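Local coordinates for iron binding protein FbpA (Mannheimia haemolytica, PDB 1SI0) that binds ferric iron, here together with a carbonate anion, and probably serves in the periplasm as the solute-binding component of a bacterial iron-uptake system, at residues Thr100-Ile105 with Gly195-Tyr200; Leu56-Ser61 with Asn140-Ser145; Asn83-Phe88 with Tyr269-Gly274; Tyr7-Pro12 with Gly38-Val43. One frame throughout, in Å; residues are numbered along the deposited sequence.

Contact 1: Thr100-Ile105 with Gly195-Tyr200; sequences TRARVI and GNSYYY. With FE (Fe (III) ion), chain B; CO3 (carbonate ion), chain C.
Val104 and Gly195 form an antiparallel hydrogen-bonded pair, with Val104 N to Gly195 O at 2.7 Å and Gly195 N to Val104 O at 3.1 Å. This is the tight end of the contact. CG2 of Val104 lies against the Gly195 carbonyl oxygen, and Gly195 CA lies against one face of the Arg103 guanidinium. Ser197, where the chain leaves strand 192-196, extends the pairing: its N donates to Ala102 O, and its OG, set between its own N and carbonyl carbon (chi1 51°), accepts from Ala102 N at 3.1 Å.

On the face of the sheet that carries Arg103 and Asn196, Arg103 NH2 donates to Asn196 OD1 at 2.8 Å, arriving above the amide plane, and also forms a salt bridge with Asp178. The amide's ND2 then gives a nearly straight bond to Tyr198 OH (2.9 Å, 169°), which, with the iron bond, restrains the phenol. Toward the iron, backbone pairing gives way to side-chain and ligand contacts, though this end too is buried. CE1 of Tyr198 lies over the guanidinium of Arg101, the planes 34° apart, while Arg101 NH1 reaches carbonate O1 at 3.0 Å and salt-bridges Glu268. Tyr198 OH and Tyr199 OH each bind iron at 2.0 Å. The ferric ion is probably the main influence favouring phenolate ligands; at Tyr198 OH the Asn196 bond and the nearby Arg101 charge would add to it.

Contact 2: Leu56-Ser61 with Asn140-Ser145; sequences LTVDIS and NSYNVS. With FE (Fe (III) ion), chain B.
The iron site of this solute-binding protein borrows one ligand from the first turn of helix 141-154, and the loop 58-59, between strand 54-57 and helix 60-68, packs against that turn. Tyr142 reaches the metal through its OH at 1.9 Å. Val58 packs against the phenol: CB comes within 3.4 Å of Tyr142 OH and CG2 within 3.6 Å of CE1, the two side chains crossing at about a right angle. The carbonyl oxygen of Val58 meets the ring at its edge, 3.3 Å from CE1. A branched, apolar residue suits this place, since its methyl groups fit against the phenol and offer no ligand atom to the metal.

Away from the iron the contact is polar. Asp59 is the N-cap of helix 60-68; with CG anti to its backbone N (chi1 168°), OD1 accepts from Ser61 N at 3.1 Å and from Ser145 OG at 2.6 Å. These donors approach from opposite faces of the carboxylate, the hydroxyl on its syn side, and Asn230 ND2 adds a further bond to OD1. Ser61 OG donates in turn to Ser145 OG at 2.8 Å, making a short chain of hydrogen bonds; the small serines are consistent with the close approach of the two helix starts. Asn140, through OD1 to Tyr142 N, caps the turn that carries the ligand.

Helix 301-310 contributes Tyr301 against Ser61, Ser141 and Ser145, and helix 294-298 adds Ile297 beside Ile60 and Ser145, while strand 54-57 continues into the central sheet between strands 3-8 and 228-236.

Contact 3: Asn83-Phe88 with Tyr269-Gly274; sequences NIPAQF and YPVKEG
Apolar contact centres on Val271, whose side chain points into the loop that follows helix 78-83. Its CB lies 3.9 Å from CD2 of Phe88, the two side chains lying alongside each other and pointing opposite ways, and its CG2 meets CG2 of Ile84 at 4.2 Å. A compact branched residue suits a place with partners on several sides. Pro85 adds its ring, with CD 4.2 Å from Val271 CB; this proline, whose ring restricts phi, follows the residue where the chain leaves the helix.

That helix ends at Asn83, and the residues after it lead toward strand 96-108, which pairs with the short strand 269-270; the contact thus joins two connections at the margin of the mixed sheet.

The direct polar bond runs from Lys272 NZ to Asn83 OD1, 3.0 Å away, and arrives from above the carbonyl plane. The lysine chain is extended until its last torsion, where a bend (chi4 49°) delivers the ammonium; Asn83 ND2 turns to Ser254 OG.

Water adds two bridges. One molecule donates to Asn83 O at 2.7 Å and accepts from Glu273 N, while a second connects Gln87 NE2 with Glu273 OE2 at the exposed side, where long polar side chains are at home.

Contact 4: Tyr7-Pro12 with Gly38-Val43; sequences YSYRQP and GLVDRV. With CO3 (carbonate ion), chain C.
The end of strand 3-8 runs past the first turn of helix 39-46, with the CA atoms of Tyr7 and Leu39 6.9 Å apart and Gly38 at the N-cap, where its positive phi suits glycine. Leu39 fills the space between the two tyrosines. Its CD1 sits over the face of the Tyr9 ring, 3.8 Å from the centroid and 9° off the normal, a CH-pi contact, while CD2 faces Tyr7 CD2 at 4.1 Å. The forked end of leucine is what allows one residue to serve both rings. Val43 CG2 packs against Tyr7 CD2 at 3.7 Å, and Val40 CG2 lies at the edge of the Tyr9 ring.

Polar groups lie at the ends of the rings. Tyr9 OH points at the helix start and accepts weak bonds from Leu39 N (3.1 Å) and Val40 N, amides that the first turn leaves without helical acceptors; a water also joins it to Gly38 N. Tyr7 OH is linked through another water to Arg42 NH2, and Glu46 binds both the hydroxyl and Arg42 NE.

Beyond the strand, the chain turns to the anion. The Arg10 chain folds back in its middle (chi3 52°), which turns the guanidinium edge to the carbonate, with NE to O3 at 2.9 Å and NH1 to O1 at 2.9 Å, while NH2 salt-bridges Glu268. Gln11 adds two more bonds, the straighter from NE2 to O2 (3.0 Å, 171°). A helix packed against a strand of a parallel part of the sheet, with ligand-binding residues just past the strand's carboxyl end, is the alpha/beta arrangement of periplasmic binding proteins, here placing Arg10 and Gln11 at the carbonate, which Arg101 also binds.

Overall arrangement
Contacts 1 and 2 are buried nearest the centre of the chain and share the iron, with Tyr198 and Tyr199 coming from one and Tyr142 from the other. Contact 4 is buried too, though farther out; it meets contact 1 at the carbonate and contact 2 through neighbouring strands 3-8 and 54-57. Contact 3 is only partly buried and lies apart from the metal, yet strand 269-270 pairs with strand 96-108 of contact 1. The chemistry follows position: metal bonds and backbone pairing in contact 1, a metal ligand and helix caps in contact 2, aromatic packing beside anion binding in contact 4, and apolar packing with water bridges in contact 3.

Contact 1: Thr100-Ile105 with Gly195-Tyr200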
# COMPACT_ATOMS: atom_id res chain seq x y z
N THR A 100 6.12 -5.29 -1.16
CA THR A 100 5.51 -4.48 -2.18
C THR A 100 4.11 -5.00 -2.48
O THR A 100 3.76 -6.15 -2.17
CB THR A 100 6.33 -4.44 -3.48
OG1 THR A 100 6.51 -5.76 -4.01
CG2 THR A 100 7.73 -3.92 -3.25
N ARG A 101 3.33 -4.13 -3.07
CA ARG A 101 1.96 -4.41 -3.44
C ARG A 101 1.68 -3.68 -4.72
O ARG A 101 2.33 -2.68 -5.04
CB ARG A 101 0.99 -3.98 -2.34
CG ARG A 101 1.15 -2.55 -1.83
CD ARG A 101 2.05 -2.42 -0.63
NE ARG A 101 1.53 -3.08 0.56
CZ ARG A 101 0.56 -2.62 1.35
NH1 ARG A 101 0.19 -3.32 2.40
NH2 ARG A 101 -0.05 -1.47 1.10
N ALA A 102 0.75 -4.19 -5.50
CA ALA A 102 0.33 -3.55 -6.74
C ALA A 102 -1.04 -2.94 -6.53
O ALA A 102 -1.89 -3.54 -5.89
CB ALA A 102 0.28 -4.57 -7.85
N ARG A 103 -1.27 -1.75 -7.07
CA ARG A 103 -2.61 -1.20 -7.08
C ARG A 103 -3.18 -1.54 -8.44
O ARG A 103 -2.78 -1.00 -9.46
CB ARG A 103 -2.60 0.30 -6.81
CG ARG A 103 -3.97 0.85 -6.47
CD ARG A 103 -3.93 2.00 -5.47
NE ARG A 103 -5.27 2.37 -5.02
CZ ARG A 103 -5.99 1.69 -4.15
NH1 ARG A 103 -7.20 2.11 -3.82
NH2 ARG A 103 -5.52 0.59 -3.58
N VAL A 104 -4.11 -2.49 -8.42
CA VAL A 104 -4.61 -3.15 -9.60
C VAL A 104 -6.01 -2.67 -9.94
O VAL A 104 -6.60 -1.84 -9.23
CB VAL A 104 -4.59 -4.68 -9.40
CG1 VAL A 104 -3.18 -5.17 -9.10
CG2 VAL A 104 -5.54 -5.15 -8.29
N ILE A 105 -6.52 -3.17 -11.05
CA ILE A 105 -7.88 -2.91 -11.47
C ILE A 105 -8.63 -4.23 -11.40
O ILE A 105 -8.27 -5.20 -12.06
CB ILE A 105 -7.93 -2.33 -12.89
CG1 ILE A 105 -7.17 -1.00 -12.93
CG2 ILE A 105 -9.38 -2.16 -13.35
CD1 ILE A 105 -7.10 -0.37 -14.31
N GLY A 195 -7.92 -1.24 -6.51
CA GLY A 195 -7.61 -1.72 -5.18
C GLY A 195 -6.26 -2.39 -5.14
O GLY A 195 -5.68 -2.69 -6.18
N ASN A 196 -5.75 -2.65 -3.95
CA ASN A 196 -4.46 -3.30 -3.85
C ASN A 196 -4.61 -4.79 -4.08
O ASN A 196 -5.62 -5.39 -3.73
CB ASN A 196 -3.80 -3.03 -2.51
CG ASN A 196 -3.22 -1.64 -2.41
OD1 ASN A 196 -3.11 -0.92 -3.40
ND2 ASN A 196 -2.81 -1.27 -1.21
N SER A 197 -3.55 -5.37 -4.63
CA SER A 197 -3.52 -6.77 -5.06
C SER A 197 -3.74 -7.74 -3.91
O SER A 197 -4.49 -8.70 -4.05
CB SER A 197 -2.17 -7.07 -5.71
OG SER A 197 -1.09 -6.66 -4.88
N TYR A 198 -3.07 -7.52 -2.79
CA TYR A 198 -3.10 -8.50 -1.70
C TYR A 198 -4.51 -8.69 -1.15
O TYR A 198 -4.83 -9.77 -0.66
CB TYR A 198 -2.10 -8.15 -0.58
CG TYR A 198 -2.27 -6.76 -0.06
CD1 TYR A 198 -1.64 -5.69 -0.68
CD2 TYR A 198 -3.09 -6.50 1.02
CE1 TYR A 198 -1.82 -4.41 -0.23
CE2 TYR A 198 -3.28 -5.22 1.48
CZ TYR A 198 -2.65 -4.17 0.83
OH TYR A 198 -2.83 -2.88 1.22
N TYR A 199 -5.36 -7.67 -1.24
CA TYR A 199 -6.74 -7.82 -0.77
C TYR A 199 -7.48 -8.92 -1.52
O TYR A 199 -8.38 -9.53 -0.95
CB TYR A 199 -7.52 -6.51 -0.87
CG TYR A 199 -7.00 -5.46 0.07
CD1 TYR A 199 -6.53 -4.25 -0.41
CD2 TYR A 199 -6.96 -5.68 1.44
CE1 TYR A 199 -6.04 -3.28 0.45
CE2 TYR A 199 -6.47 -4.72 2.30
CZ TYR A 199 -6.01 -3.52 1.81
OH TYR A 199 -5.52 -2.58 2.67
N TYR A 200 -7.14 -9.15 -2.78
CA TYR A 200 -7.79 -10.22 -3.53
C TYR A 200 -7.52 -11.56 -2.86
O TYR A 200 -8.43 -12.37 -2.70
CB TYR A 200 -7.30 -10.23 -4.97
CG TYR A 200 -8.15 -11.03 -5.92
CD1 TYR A 200 -7.66 -12.18 -6.52
CD2 TYR A 200 -9.44 -10.62 -6.25
CE1 TYR A 200 -8.42 -12.91 -7.40
CE2 TYR A 200 -10.21 -11.34 -7.15
CZ TYR A 200 -9.69 -12.49 -7.72
OH TYR A 200 -10.43 -13.22 -8.61
FE FE B . -3.59 -2.19 2.90
C CO3 C . -2.78 -2.63 5.22
O1 CO3 C . -2.20 -3.11 4.17
O2 CO3 C . -3.83 -1.91 5.08
O3 CO3 C . -2.28 -2.86 6.39

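Contact 2: Leu56-Ser61 with Asn140-Ser145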
# COMPACT_ATOMS: atom_id res chain seq x y z
N LEU A 56 5.05 1.83 11.28
CA LEU A 56 4.76 0.91 10.18
C LEU A 56 3.81 1.60 9.22
O LEU A 56 2.74 2.06 9.61
CB LEU A 56 4.13 -0.38 10.70
CG LEU A 56 5.05 -1.23 11.57
CD1 LEU A 56 4.27 -2.38 12.19
CD2 LEU A 56 6.22 -1.77 10.76
N THR A 57 4.21 1.65 7.97
CA THR A 57 3.48 2.36 6.94
C THR A 57 2.92 1.41 5.90
O THR A 57 3.37 0.27 5.77
CB THR A 57 4.41 3.34 6.23
OG1 THR A 57 5.58 2.64 5.78
CG2 THR A 57 4.97 4.37 7.21
N VAL A 58 1.93 1.90 5.16
CA VAL A 58 1.40 1.20 4.00
C VAL A 58 1.65 1.95 2.71
O VAL A 58 1.07 1.63 1.68
CB VAL A 58 -0.13 0.94 4.14
CG1 VAL A 58 -0.41 -0.00 5.29
CG2 VAL A 58 -0.93 2.23 4.29
N ASP A 59 2.53 2.94 2.74
CA ASP A 59 2.68 3.84 1.61
C ASP A 59 4.04 4.51 1.64
O ASP A 59 4.47 5.00 2.68
CB ASP A 59 1.54 4.86 1.69
CG ASP A 59 1.71 6.03 0.76
OD1 ASP A 59 2.08 5.83 -0.42
OD2 ASP A 59 1.47 7.19 1.13
N ILE A 60 4.71 4.55 0.50
CA ILE A 60 5.98 5.27 0.39
C ILE A 60 5.83 6.75 0.74
O ILE A 60 6.72 7.33 1.34
CB ILE A 60 6.60 5.12 -1.02
CG1 ILE A 60 7.97 5.81 -1.10
CG2 ILE A 60 5.69 5.69 -2.11
CD1 ILE A 60 9.02 5.17 -0.25
N SER A 61 4.72 7.36 0.35
CA SER A 61 4.57 8.79 0.58
C SER A 61 4.54 9.11 2.07
O SER A 61 5.11 10.12 2.50
CB SER A 61 3.37 9.35 -0.17
OG SER A 61 3.53 9.09 -1.56
N ASN A 140 -7.62 8.67 0.08
CA ASN A 140 -6.93 7.54 0.67
C ASN A 140 -5.53 7.48 0.08
O ASN A 140 -5.36 7.66 -1.12
CB ASN A 140 -7.68 6.24 0.39
CG ASN A 140 -6.87 5.04 0.74
OD1 ASN A 140 -6.21 4.47 -0.11
ND2 ASN A 140 -6.90 4.65 2.02
N SER A 141 -4.55 7.18 0.92
CA SER A 141 -3.16 7.29 0.49
C SER A 141 -2.81 6.36 -0.65
O SER A 141 -1.95 6.68 -1.46
CB SER A 141 -2.21 7.08 1.67
OG SER A 141 -2.25 5.75 2.14
N TYR A 142 -3.45 5.20 -0.73
CA TYR A 142 -3.18 4.31 -1.85
C TYR A 142 -3.55 4.98 -3.17
O TYR A 142 -2.83 4.88 -4.15
CB TYR A 142 -3.99 3.02 -1.74
CG TYR A 142 -3.68 2.14 -0.55
CD1 TYR A 142 -2.41 2.08 0.00
CD2 TYR A 142 -4.67 1.31 -0.02
CE1 TYR A 142 -2.14 1.24 1.05
CE2 TYR A 142 -4.40 0.48 1.04
CZ TYR A 142 -3.14 0.44 1.57
OH TYR A 142 -2.86 -0.40 2.61
N ASN A 143 -4.70 5.64 -3.19
CA ASN A 143 -5.11 6.38 -4.36
C ASN A 143 -4.24 7.59 -4.62
O ASN A 143 -3.83 7.83 -5.75
CB ASN A 143 -6.57 6.82 -4.25
CG ASN A 143 -7.53 5.67 -4.48
OD1 ASN A 143 -7.21 4.68 -5.15
ND2 ASN A 143 -8.73 5.82 -3.95
N VAL A 144 -3.93 8.36 -3.58
CA VAL A 144 -3.16 9.58 -3.79
C VAL A 144 -1.78 9.23 -4.34
O VAL A 144 -1.28 9.88 -5.24
CB VAL A 144 -3.04 10.43 -2.52
CG1 VAL A 144 -2.22 11.68 -2.78
CG2 VAL A 144 -4.43 10.80 -2.00
N SER A 145 -1.17 8.16 -3.84
CA SER A 145 0.14 7.78 -4.35
C SER A 145 0.08 7.27 -5.78
O SER A 145 0.99 7.51 -6.55
CB SER A 145 0.81 6.78 -3.43
OG SER A 145 1.32 7.47 -2.30
FE FE B . -3.59 -2.19 2.90

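Contact 3: Asn83-Phe88 with Tyr269-Gly274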
# COMPACT_ATOMS: atom_id res chain seq x y z
N ASN A 83 18.92 -8.52 3.63
CA ASN A 83 17.56 -9.00 3.44
C ASN A 83 16.72 -8.14 2.51
O ASN A 83 15.89 -8.66 1.78
CB ASN A 83 16.85 -9.11 4.79
CG ASN A 83 17.33 -10.27 5.61
OD1 ASN A 83 18.00 -11.18 5.10
ND2 ASN A 83 16.98 -10.26 6.89
N ILE A 84 16.92 -6.84 2.55
CA ILE A 84 16.11 -5.92 1.77
C ILE A 84 16.93 -5.44 0.59
O ILE A 84 17.95 -4.80 0.77
CB ILE A 84 15.66 -4.72 2.62
CG1 ILE A 84 14.91 -5.21 3.86
CG2 ILE A 84 14.77 -3.79 1.77
CD1 ILE A 84 14.46 -4.10 4.79
N PRO A 85 16.50 -5.75 -0.63
CA PRO A 85 17.20 -5.25 -1.81
C PRO A 85 17.29 -3.73 -1.79
O PRO A 85 16.40 -3.06 -1.27
CB PRO A 85 16.32 -5.72 -2.97
CG PRO A 85 15.61 -6.89 -2.44
CD PRO A 85 15.35 -6.60 -1.00
N ALA A 86 18.35 -3.19 -2.38
CA ALA A 86 18.61 -1.76 -2.30
C ALA A 86 17.49 -0.89 -2.88
O ALA A 86 17.30 0.23 -2.44
CB ALA A 86 19.94 -1.43 -2.98
N GLN A 87 16.76 -1.41 -3.87
CA GLN A 87 15.68 -0.64 -4.48
C GLN A 87 14.45 -0.51 -3.57
O GLN A 87 13.53 0.23 -3.88
CB GLN A 87 15.28 -1.22 -5.85
CG GLN A 87 14.49 -2.52 -5.83
CD GLN A 87 15.36 -3.77 -5.84
OE1 GLN A 87 16.55 -3.73 -5.52
NE2 GLN A 87 14.76 -4.90 -6.19
N PHE A 88 14.45 -1.23 -2.44
CA PHE A 88 13.33 -1.19 -1.51
C PHE A 88 13.72 -0.62 -0.15
O PHE A 88 13.02 -0.84 0.83
CB PHE A 88 12.75 -2.59 -1.33
CG PHE A 88 12.13 -3.14 -2.57
CD1 PHE A 88 11.20 -2.39 -3.29
CD2 PHE A 88 12.46 -4.40 -3.03
CE1 PHE A 88 10.62 -2.89 -4.44
CE2 PHE A 88 11.87 -4.91 -4.18
CZ PHE A 88 10.95 -4.15 -4.88
N TYR A 269 3.75 -9.18 -1.89
CA TYR A 269 5.02 -9.58 -2.47
C TYR A 269 6.14 -9.30 -1.47
O TYR A 269 6.36 -8.15 -1.11
CB TYR A 269 5.27 -8.82 -3.76
CG TYR A 269 4.26 -9.13 -4.83
CD1 TYR A 269 3.22 -8.25 -5.12
CD2 TYR A 269 4.33 -10.32 -5.55
CE1 TYR A 269 2.28 -8.55 -6.10
CE2 TYR A 269 3.41 -10.62 -6.53
CZ TYR A 269 2.38 -9.74 -6.79
OH TYR A 269 1.46 -10.05 -7.76
N PRO A 270 6.85 -10.32 -1.02
CA PRO A 270 7.98 -10.08 -0.12
C PRO A 270 9.05 -9.28 -0.84
O PRO A 270 9.17 -9.37 -2.05
CB PRO A 270 8.47 -11.49 0.23
CG PRO A 270 7.94 -12.37 -0.83
CD PRO A 270 6.69 -11.74 -1.36
N VAL A 271 9.81 -8.46 -0.12
CA VAL A 271 10.96 -7.79 -0.71
C VAL A 271 12.18 -8.69 -0.77
O VAL A 271 13.02 -8.53 -1.65
CB VAL A 271 11.32 -6.47 0.01
CG1 VAL A 271 10.19 -5.48 -0.10
CG2 VAL A 271 11.69 -6.69 1.47
N LYS A 272 12.28 -9.64 0.15
CA LYS A 272 13.48 -10.44 0.29
C LYS A 272 13.63 -11.40 -0.89
O LYS A 272 12.72 -12.16 -1.20
CB LYS A 272 13.45 -11.21 1.61
CG LYS A 272 14.73 -12.00 1.88
CD LYS A 272 14.71 -12.60 3.28
CE LYS A 272 15.80 -13.65 3.49
NZ LYS A 272 17.14 -13.18 3.07
N GLU A 273 14.79 -11.33 -1.54
CA GLU A 273 15.11 -12.22 -2.65
C GLU A 273 15.14 -13.65 -2.16
O GLU A 273 15.68 -13.94 -1.09
CB GLU A 273 16.44 -11.81 -3.29
CG GLU A 273 16.34 -10.49 -4.05
CD GLU A 273 17.66 -9.80 -4.32
OE1 GLU A 273 18.73 -10.29 -3.89
OE2 GLU A 273 17.63 -8.73 -4.97
N GLY A 274 14.51 -14.55 -2.92
CA GLY A 274 14.48 -15.96 -2.60
C GLY A 274 13.21 -16.41 -1.90
O GLY A 274 12.99 -17.61 -1.75
O HOH W 1 17.04 -9.93 -0.34
O HOH W 2 15.32 -7.76 -5.87

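Contact 4: Tyr7-Pro12 with Gly38-Val43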
# COMPACT_ATOMS: atom_id res chain seq x y z
N TYR A 7 3.75 2.32 16.21
CA TYR A 7 2.64 3.11 15.70
C TYR A 7 2.39 2.57 14.30
O TYR A 7 3.27 2.64 13.45
CB TYR A 7 2.99 4.59 15.60
CG TYR A 7 3.12 5.37 16.91
CD1 TYR A 7 3.25 4.75 18.14
CD2 TYR A 7 3.13 6.77 16.88
CE1 TYR A 7 3.38 5.49 19.32
CE2 TYR A 7 3.26 7.52 18.04
CZ TYR A 7 3.38 6.88 19.26
OH TYR A 7 3.52 7.62 20.42
N SER A 8 1.20 2.02 14.07
CA SER A 8 0.92 1.27 12.85
C SER A 8 -0.19 1.86 12.01
O SER A 8 -1.32 1.99 12.46
CB SER A 8 0.53 -0.16 13.19
OG SER A 8 0.16 -0.88 12.02
N TYR A 9 0.14 2.20 10.77
CA TYR A 9 -0.85 2.48 9.73
C TYR A 9 -1.38 1.20 9.11
O TYR A 9 -2.38 1.23 8.40
CB TYR A 9 -0.23 3.33 8.62
CG TYR A 9 -0.12 4.79 8.95
CD1 TYR A 9 -1.23 5.62 8.86
CD2 TYR A 9 1.09 5.35 9.34
CE1 TYR A 9 -1.15 6.98 9.15
CE2 TYR A 9 1.18 6.72 9.63
CZ TYR A 9 0.05 7.51 9.54
OH TYR A 9 0.12 8.86 9.82
N ARG A 10 -0.70 0.08 9.33
CA ARG A 10 -1.21 -1.20 8.86
C ARG A 10 -2.42 -1.59 9.66
O ARG A 10 -2.50 -1.30 10.86
CB ARG A 10 -0.16 -2.28 8.98
CG ARG A 10 1.07 -1.99 8.14
CD ARG A 10 1.52 -3.11 7.27
NE ARG A 10 0.46 -3.66 6.42
CZ ARG A 10 0.66 -4.67 5.61
NH1 ARG A 10 -0.32 -5.14 4.86
NH2 ARG A 10 1.86 -5.22 5.53
N GLN A 11 -3.34 -2.28 9.01
CA GLN A 11 -4.51 -2.80 9.69
C GLN A 11 -4.10 -3.97 10.57
O GLN A 11 -3.23 -4.74 10.22
CB GLN A 11 -5.54 -3.25 8.68
CG GLN A 11 -6.01 -2.12 7.83
CD GLN A 11 -7.05 -2.54 6.86
OE1 GLN A 11 -8.20 -2.75 7.24
NE2 GLN A 11 -6.67 -2.68 5.60
N PRO A 12 -4.72 -4.09 11.74
CA PRO A 12 -4.37 -5.18 12.65
C PRO A 12 -4.31 -6.56 11.99
O PRO A 12 -3.36 -7.29 12.19
CB PRO A 12 -5.49 -5.12 13.70
CG PRO A 12 -5.85 -3.69 13.73
CD PRO A 12 -5.75 -3.21 12.31
N GLY A 38 -2.91 10.69 11.19
CA GLY A 38 -2.46 11.46 12.33
C GLY A 38 -1.25 10.95 13.10
O GLY A 38 -0.85 11.58 14.07
N LEU A 39 -0.67 9.81 12.70
CA LEU A 39 0.46 9.25 13.44
C LEU A 39 1.76 10.02 13.23
O LEU A 39 2.58 10.10 14.14
CB LEU A 39 0.68 7.78 13.12
CG LEU A 39 -0.46 6.85 13.55
CD1 LEU A 39 -0.28 5.46 12.95
CD2 LEU A 39 -0.57 6.77 15.07
N VAL A 40 1.96 10.58 12.04
CA VAL A 40 3.16 11.37 11.76
C VAL A 40 3.13 12.66 12.58
O VAL A 40 4.12 13.02 13.21
CB VAL A 40 3.33 11.70 10.26
CG1 VAL A 40 4.62 12.49 10.02
CG2 VAL A 40 3.31 10.43 9.43
N ASP A 41 1.98 13.33 12.59
CA ASP A 41 1.81 14.54 13.38
C ASP A 41 1.90 14.24 14.88
O ASP A 41 2.35 15.07 15.65
CB ASP A 41 0.47 15.22 13.07
CG ASP A 41 0.41 16.64 13.60
OD1 ASP A 41 -0.49 16.94 14.41
OD2 ASP A 41 1.22 17.52 13.25
N ARG A 42 1.48 13.04 15.28
CA ARG A 42 1.53 12.63 16.67
C ARG A 42 2.98 12.51 17.13
O ARG A 42 3.34 13.00 18.20
CB ARG A 42 0.80 11.31 16.88
CG ARG A 42 0.82 10.79 18.30
CD ARG A 42 -0.10 9.62 18.54
NE ARG A 42 0.06 9.09 19.89
CZ ARG A 42 -0.86 8.38 20.55
NH1 ARG A 42 -2.02 8.08 19.99
NH2 ARG A 42 -0.60 7.96 21.78
N VAL A 43 3.81 11.87 16.32
CA VAL A 43 5.23 11.74 16.64
C VAL A 43 5.89 13.12 16.69
O VAL A 43 6.72 13.39 17.56
CB VAL A 43 5.97 10.84 15.62
CG1 VAL A 43 7.47 10.87 15.85
CG2 VAL A 43 5.45 9.41 15.71
C CO3 C . -2.78 -2.63 5.22
O1 CO3 C . -2.20 -3.11 4.17
O2 CO3 C . -3.83 -1.91 5.08
O3 CO3 C . -2.28 -2.86 6.39
O HOH W 3 2.23 7.46 22.74
O HOH W 4 -1.43 10.44 8.40